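Long-range contact in Phenylalanine/tyrosine ammonia-lyase (Rhodosporidium toruloides, PDB 1Y2M), which catalyses the non-oxidative deamination of L-phenylalanine and L-tyrosine, releasing ammonium and forming trans-cinnamate and p-coumarate: residues A190-P204 with Y220-H234. Numbering follows the deposited sequence.
Sequences ALTNFLNHGITPIVP and YIAAAISGHPDSKVH
Thr200 and His234 form a hydrogen-bonded antiparallel pair that joins strand 200-201 to strand 232-237, the middle one of a small three-stranded sheet. Thr200 N gives an almost straight bond to His234 O (2.9 Å, 166° at the hydrogen), lying in the carbonyl plane, while His234 N returns a shorter one to Thr200 O (2.7 Å) from a position tilted off that plane. Ile202 N extends the pairing to Lys232 O, and beyond it a water bridges the two segments, donating to Ile202 O and accepting from Lys232 N. At the other end a second water donates to Gly198 O and also bonds Thr200 OG1 and His234 ND1, the imidazole being carried on a CG anti to the backbone N; NE2 of the same ring is bonded to Glu241, so both ring nitrogens are engaged. Apolar packing joins the preceding helices, which run nearly perpendicular (88°): Ile225 CG2 sits over the centre of one Phe194 face. Ile199, just after the helix, covers the opposite face from within its own segment, its CG2 nearer the rim. Leu191 CD2 meets Ile221 CG2 at 3.6 Å. Tyr220 carries the far end, its hydroxyl bonded to Gly141 N and one ring face packed against Pro204. A serine in place of Tyr220 would probably leave Gly141 N without this partner and take away the ring on which Pro204 CD and CG pack. Pro204 CD stands 3.4 Å from the Tyr220 ring centroid, only 6° off the normal, a CH-pi contact.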
loop_
_atom_site.group_PDB
_atom_site.type_symbol
_atom_site.label_atom_id
_atom_site.label_comp_id
_atom_site.label_asym_id
_atom_site.label_seq_id
_atom_site.Cartn_x
_atom_site.Cartn_y
_atom_site.Cartn_z
ATOM N N ALA B 190 -11.001 38.254 -16.860
ATOM C CA ALA B 190 -10.561 37.414 -18.001
ATOM C C ALA B 190 -10.948 35.963 -17.752
ATOM O O ALA B 190 -11.436 35.264 -18.632
ATOM C CB ALA B 190 -9.097 37.519 -18.185
ATOM N N LEU B 191 -10.778 35.534 -16.516
ATOM C CA LEU B 191 -11.192 34.193 -16.090
ATOM C C LEU B 191 -12.701 34.001 -16.102
ATOM O O LEU B 191 -13.229 32.971 -16.588
ATOM C CB LEU B 191 -10.617 33.867 -14.694
ATOM C CG LEU B 191 -9.091 33.765 -14.676
ATOM C CD1 LEU B 191 -8.587 33.821 -13.223
ATOM C CD2 LEU B 191 -8.648 32.491 -15.392
ATOM N N THR B 192 -13.419 34.979 -15.549
ATOM C CA THR B 192 -14.877 34.828 -15.548
ATOM C C THR B 192 -15.448 34.894 -16.984
ATOM O O THR B 192 -16.399 34.184 -17.301
ATOM C CB THR B 192 -15.587 35.806 -14.545
ATOM O OG1 THR B 192 -15.360 37.162 -14.961
ATOM C CG2 THR B 192 -15.073 35.600 -13.121
ATOM N N ASN B 193 -14.806 35.655 -17.852
ATOM C CA ASN B 193 -15.217 35.656 -19.275
ATOM C C ASN B 193 -14.933 34.313 -19.943
ATOM O O ASN B 193 -15.783 33.817 -20.693
ATOM C CB ASN B 193 -14.570 36.782 -20.039
ATOM C CG ASN B 193 -15.209 38.119 -19.796
ATOM O OD1 ASN B 193 -16.399 38.212 -19.459
ATOM N ND2 ASN B 193 -14.440 39.164 -19.978
ATOM N N PHE B 194 -13.810 33.668 -19.631
ATOM C CA PHE B 194 -13.596 32.298 -20.099
ATOM C C PHE B 194 -14.696 31.386 -19.617
ATOM O O PHE B 194 -15.272 30.601 -20.389
ATOM C CB PHE B 194 -12.246 31.745 -19.669
ATOM C CG PHE B 194 -11.125 32.058 -20.620
ATOM C CD1 PHE B 194 -11.092 33.228 -21.345
ATOM C CD2 PHE B 194 -10.093 31.169 -20.757
ATOM C CE1 PHE B 194 -10.021 33.467 -22.209
ATOM C CE2 PHE B 194 -9.049 31.402 -21.589
ATOM C CZ PHE B 194 -9.012 32.540 -22.321
ATOM N N LEU B 195 -15.015 31.451 -18.326
ATOM C CA LEU B 195 -16.098 30.623 -17.817
ATOM C C LEU B 195 -17.418 30.872 -18.562
ATOM O O LEU B 195 -18.100 29.940 -18.941
ATOM C CB LEU B 195 -16.311 30.841 -16.291
ATOM C CG LEU B 195 -15.199 30.208 -15.406
ATOM C CD1 LEU B 195 -15.183 30.844 -14.025
ATOM C CD2 LEU B 195 -15.374 28.714 -15.292
ATOM N N ASN B 196 -17.774 32.129 -18.714
ATOM C CA ASN B 196 -19.114 32.490 -19.163
ATOM C C ASN B 196 -19.278 32.291 -20.646
ATOM O O ASN B 196 -20.393 32.198 -21.117
ATOM C CB ASN B 196 -19.470 33.896 -18.729
ATOM C CG ASN B 196 -19.513 34.029 -17.217
ATOM O OD1 ASN B 196 -19.761 33.050 -16.519
ATOM N ND2 ASN B 196 -19.285 35.236 -16.711
ATOM N N HIS B 197 -18.162 32.239 -21.359
ATOM C CA HIS B 197 -18.163 31.938 -22.801
ATOM C C HIS B 197 -17.749 30.481 -23.093
ATOM O O HIS B 197 -17.635 30.105 -24.252
ATOM C CB HIS B 197 -17.237 32.899 -23.543
ATOM C CG HIS B 197 -17.722 34.316 -23.550
ATOM N ND1 HIS B 197 -18.882 34.689 -24.187
ATOM C CD2 HIS B 197 -17.242 35.432 -22.957
ATOM C CE1 HIS B 197 -19.075 35.989 -24.012
ATOM N NE2 HIS B 197 -18.098 36.463 -23.265
ATOM N N GLY B 198 -17.572 29.649 -22.066
ATOM C CA GLY B 198 -17.277 28.255 -22.263
ATOM C C GLY B 198 -15.952 27.997 -22.947
ATOM O O GLY B 198 -15.821 27.035 -23.758
ATOM N N ILE B 199 -14.964 28.818 -22.614
ATOM C CA ILE B 199 -13.569 28.617 -23.093
ATOM C C ILE B 199 -12.820 27.932 -21.958
ATOM O O ILE B 199 -12.741 28.486 -20.873
ATOM C CB ILE B 199 -12.902 29.944 -23.409
ATOM C CG1 ILE B 199 -13.674 30.694 -24.497
ATOM C CG2 ILE B 199 -11.461 29.663 -23.843
ATOM C CD1 ILE B 199 -13.209 32.102 -24.672
ATOM N N THR B 200 -12.321 26.719 -22.178
ATOM C CA THR B 200 -11.704 25.930 -21.118
ATOM C C THR B 200 -10.310 25.514 -21.581
ATOM O O THR B 200 -10.150 24.825 -22.603
ATOM C CB THR B 200 -12.500 24.652 -20.758
ATOM O OG1 THR B 200 -13.879 24.938 -20.522
ATOM C CG2 THR B 200 -11.940 24.037 -19.495
ATOM N N PRO B 201 -9.287 26.039 -20.880
ATOM C CA PRO B 201 -7.931 25.697 -21.220
ATOM C C PRO B 201 -7.672 24.204 -21.233
ATOM O O PRO B 201 -8.179 23.479 -20.391
ATOM C CB PRO B 201 -7.118 26.394 -20.144
ATOM C CG PRO B 201 -7.916 27.600 -19.778
ATOM C CD PRO B 201 -9.347 27.083 -19.834
ATOM N N ILE B 202 -6.850 23.784 -22.174
ATOM C CA ILE B 202 -6.402 22.414 -22.246
ATOM C C ILE B 202 -5.149 22.344 -21.367
ATOM O O ILE B 202 -4.156 23.056 -21.619
ATOM C CB ILE B 202 -6.081 22.015 -23.707
ATOM C CG1 ILE B 202 -7.340 22.018 -24.533
ATOM C CG2 ILE B 202 -5.378 20.669 -23.775
ATOM C CD1 ILE B 202 -8.415 21.083 -24.078
ATOM N N VAL B 203 -5.200 21.528 -20.321
ATOM C CA VAL B 203 -4.158 21.529 -19.319
ATOM C C VAL B 203 -3.695 20.087 -19.135
ATOM O O VAL B 203 -4.507 19.188 -19.097
ATOM C CB VAL B 203 -4.767 22.049 -17.977
ATOM C CG1 VAL B 203 -3.748 22.058 -16.830
ATOM C CG2 VAL B 203 -5.419 23.420 -18.134
ATOM N N PRO B 204 -2.386 19.867 -19.041
ATOM C CA PRO B 204 -1.914 18.495 -18.793
ATOM C C PRO B 204 -2.493 17.893 -17.507
ATOM O O PRO B 204 -2.646 18.570 -16.510
ATOM C CB PRO B 204 -0.384 18.681 -18.636
ATOM C CG PRO B 204 -0.090 19.938 -19.410
ATOM C CD PRO B 204 -1.280 20.835 -19.144
ATOM N N TYR B 220 -0.925 26.917 -17.089
ATOM C CA TYR B 220 -1.650 26.757 -18.349
ATOM C C TYR B 220 -2.868 27.671 -18.390
ATOM O O TYR B 220 -3.152 28.268 -19.433
ATOM C CB TYR B 220 -2.018 25.304 -18.650
ATOM C CG TYR B 220 -0.847 24.495 -19.148
ATOM C CD1 TYR B 220 -0.674 24.273 -20.487
ATOM C CD2 TYR B 220 0.087 23.972 -18.278
ATOM C CE1 TYR B 220 0.421 23.603 -20.947
ATOM C CE2 TYR B 220 1.188 23.255 -18.736
ATOM C CZ TYR B 220 1.337 23.076 -20.072
ATOM O OH TYR B 220 2.456 22.396 -20.539
ATOM N N ILE B 221 -3.572 27.804 -17.262
ATOM C CA ILE B 221 -4.705 28.729 -17.224
ATOM C C ILE B 221 -4.263 30.176 -17.444
ATOM O O ILE B 221 -4.838 30.898 -18.276
ATOM C CB ILE B 221 -5.481 28.553 -15.920
ATOM C CG1 ILE B 221 -6.200 27.224 -15.963
ATOM C CG2 ILE B 221 -6.453 29.669 -15.673
ATOM C CD1 ILE B 221 -6.679 26.684 -14.593
ATOM N N ALA B 222 -3.199 30.582 -16.785
ATOM C CA ALA B 222 -2.673 31.914 -16.932
ATOM C C ALA B 222 -2.174 32.206 -18.344
ATOM O O ALA B 222 -2.388 33.275 -18.899
ATOM C CB ALA B 222 -1.543 32.117 -15.950
ATOM N N ALA B 223 -1.504 31.225 -18.939
ATOM C CA ALA B 223 -1.043 31.355 -20.318
ATOM C C ALA B 223 -2.207 31.545 -21.322
ATOM O O ALA B 223 -2.089 32.278 -22.283
ATOM C CB ALA B 223 -0.200 30.158 -20.690
ATOM N N ALA B 224 -3.311 30.838 -21.076
ATOM C CA ALA B 224 -4.469 30.926 -21.916
ATOM C C ALA B 224 -5.078 32.340 -21.866
ATOM O O ALA B 224 -5.269 32.945 -22.939
ATOM C CB ALA B 224 -5.475 29.873 -21.579
ATOM N N ILE B 225 -5.389 32.869 -20.685
ATOM C CA ILE B 225 -5.974 34.204 -20.625
ATOM C C ILE B 225 -5.029 35.303 -21.133
ATOM O O ILE B 225 -5.466 36.396 -21.511
ATOM C CB ILE B 225 -6.533 34.567 -19.214
ATOM C CG1 ILE B 225 -5.442 34.551 -18.132
ATOM C CG2 ILE B 225 -7.644 33.645 -18.872
ATOM C CD1 ILE B 225 -5.880 35.236 -16.840
ATOM N N SER B 226 -3.725 35.030 -21.084
ATOM C CA SER B 226 -2.749 35.981 -21.567
ATOM C C SER B 226 -2.367 35.751 -23.050
ATOM O O SER B 226 -1.553 36.488 -23.613
ATOM C CB SER B 226 -1.533 35.986 -20.624
ATOM O OG SER B 226 -0.877 34.787 -20.691
ATOM N N GLY B 227 -2.968 34.761 -23.695
ATOM C CA GLY B 227 -2.776 34.578 -25.124
ATOM C C GLY B 227 -1.379 34.095 -25.513
ATOM O O GLY B 227 -0.882 34.464 -26.578
ATOM N N HIS B 228 -0.757 33.279 -24.653
ATOM C CA HIS B 228 0.525 32.633 -25.010
ATOM C C HIS B 228 0.363 32.003 -26.393
ATOM O O HIS B 228 -0.651 31.397 -26.676
ATOM C CB HIS B 228 0.875 31.541 -24.013
ATOM C CG HIS B 228 2.272 31.020 -24.145
ATOM N ND1 HIS B 228 2.670 30.195 -25.176
ATOM C CD2 HIS B 228 3.344 31.147 -23.326
ATOM C CE1 HIS B 228 3.940 29.865 -25.002
ATOM N NE2 HIS B 228 4.375 30.429 -23.893
ATOM N N PRO B 229 1.358 32.160 -27.274
ATOM C CA PRO B 229 1.227 31.596 -28.633
ATOM C C PRO B 229 1.033 30.092 -28.782
ATOM O O PRO B 229 0.584 29.625 -29.842
ATOM C CB PRO B 229 2.551 31.956 -29.302
ATOM C CG PRO B 229 3.181 32.986 -28.456
ATOM C CD PRO B 229 2.619 32.887 -27.077
ATOM N N ASP B 230 1.388 29.340 -27.752
ATOM C CA ASP B 230 1.300 27.867 -27.757
ATOM C C ASP B 230 0.259 27.378 -26.783
ATOM O O ASP B 230 0.240 26.207 -26.442
ATOM C CB ASP B 230 2.680 27.261 -27.400
ATOM C CG ASP B 230 2.785 25.800 -27.733
ATOM O OD1 ASP B 230 2.064 25.325 -28.634
ATOM O OD2 ASP B 230 3.591 25.102 -27.085
ATOM N N SER B 231 -0.626 28.253 -26.333
ATOM C CA SER B 231 -1.721 27.863 -25.453
ATOM C C SER B 231 -2.966 27.432 -26.247
ATOM O O SER B 231 -3.385 28.122 -27.181
ATOM C CB SER B 231 -2.041 29.018 -24.489
ATOM O OG SER B 231 -3.323 28.862 -23.936
ATOM N N LYS B 232 -3.526 26.274 -25.876
ATOM C CA LYS B 232 -4.725 25.716 -26.529
ATOM C C LYS B 232 -5.911 25.738 -25.577
ATOM O O LYS B 232 -5.761 25.541 -24.373
ATOM C CB LYS B 232 -4.469 24.286 -27.040
ATOM C CG LYS B 232 -3.006 23.964 -27.424
ATOM C CD LYS B 232 -2.612 24.288 -28.821
ATOM C CE LYS B 232 -1.186 23.711 -29.094
ATOM N NZ LYS B 232 -0.838 23.610 -30.584
ATOM N N VAL B 233 -7.107 25.945 -26.131
ATOM C CA VAL B 233 -8.328 25.971 -25.340
ATOM C C VAL B 233 -9.418 25.222 -26.060
ATOM O O VAL B 233 -9.375 25.070 -27.269
ATOM C CB VAL B 233 -8.781 27.441 -25.047
ATOM C CG1 VAL B 233 -7.674 28.192 -24.312
ATOM C CG2 VAL B 233 -9.172 28.133 -26.369
ATOM N N HIS B 234 -10.382 24.724 -25.295
ATOM C CA HIS B 234 -11.527 23.994 -25.809
ATOM C C HIS B 234 -12.730 24.970 -25.800
ATOM O O HIS B 234 -12.934 25.703 -24.833
ATOM C CB HIS B 234 -11.799 22.802 -24.922
ATOM C CG HIS B 234 -13.078 22.096 -25.218
ATOM N ND1 HIS B 234 -14.303 22.580 -24.822
ATOM C CD2 HIS B 234 -13.304 20.890 -25.772
ATOM C CE1 HIS B 234 -15.248 21.727 -25.194
ATOM N NE2 HIS B 234 -14.662 20.680 -25.757
HETATM O O HOH W 1 -15.208 24.445 -23.033
HETATM O O HOH W 2 -2.469 24.376 -23.786
#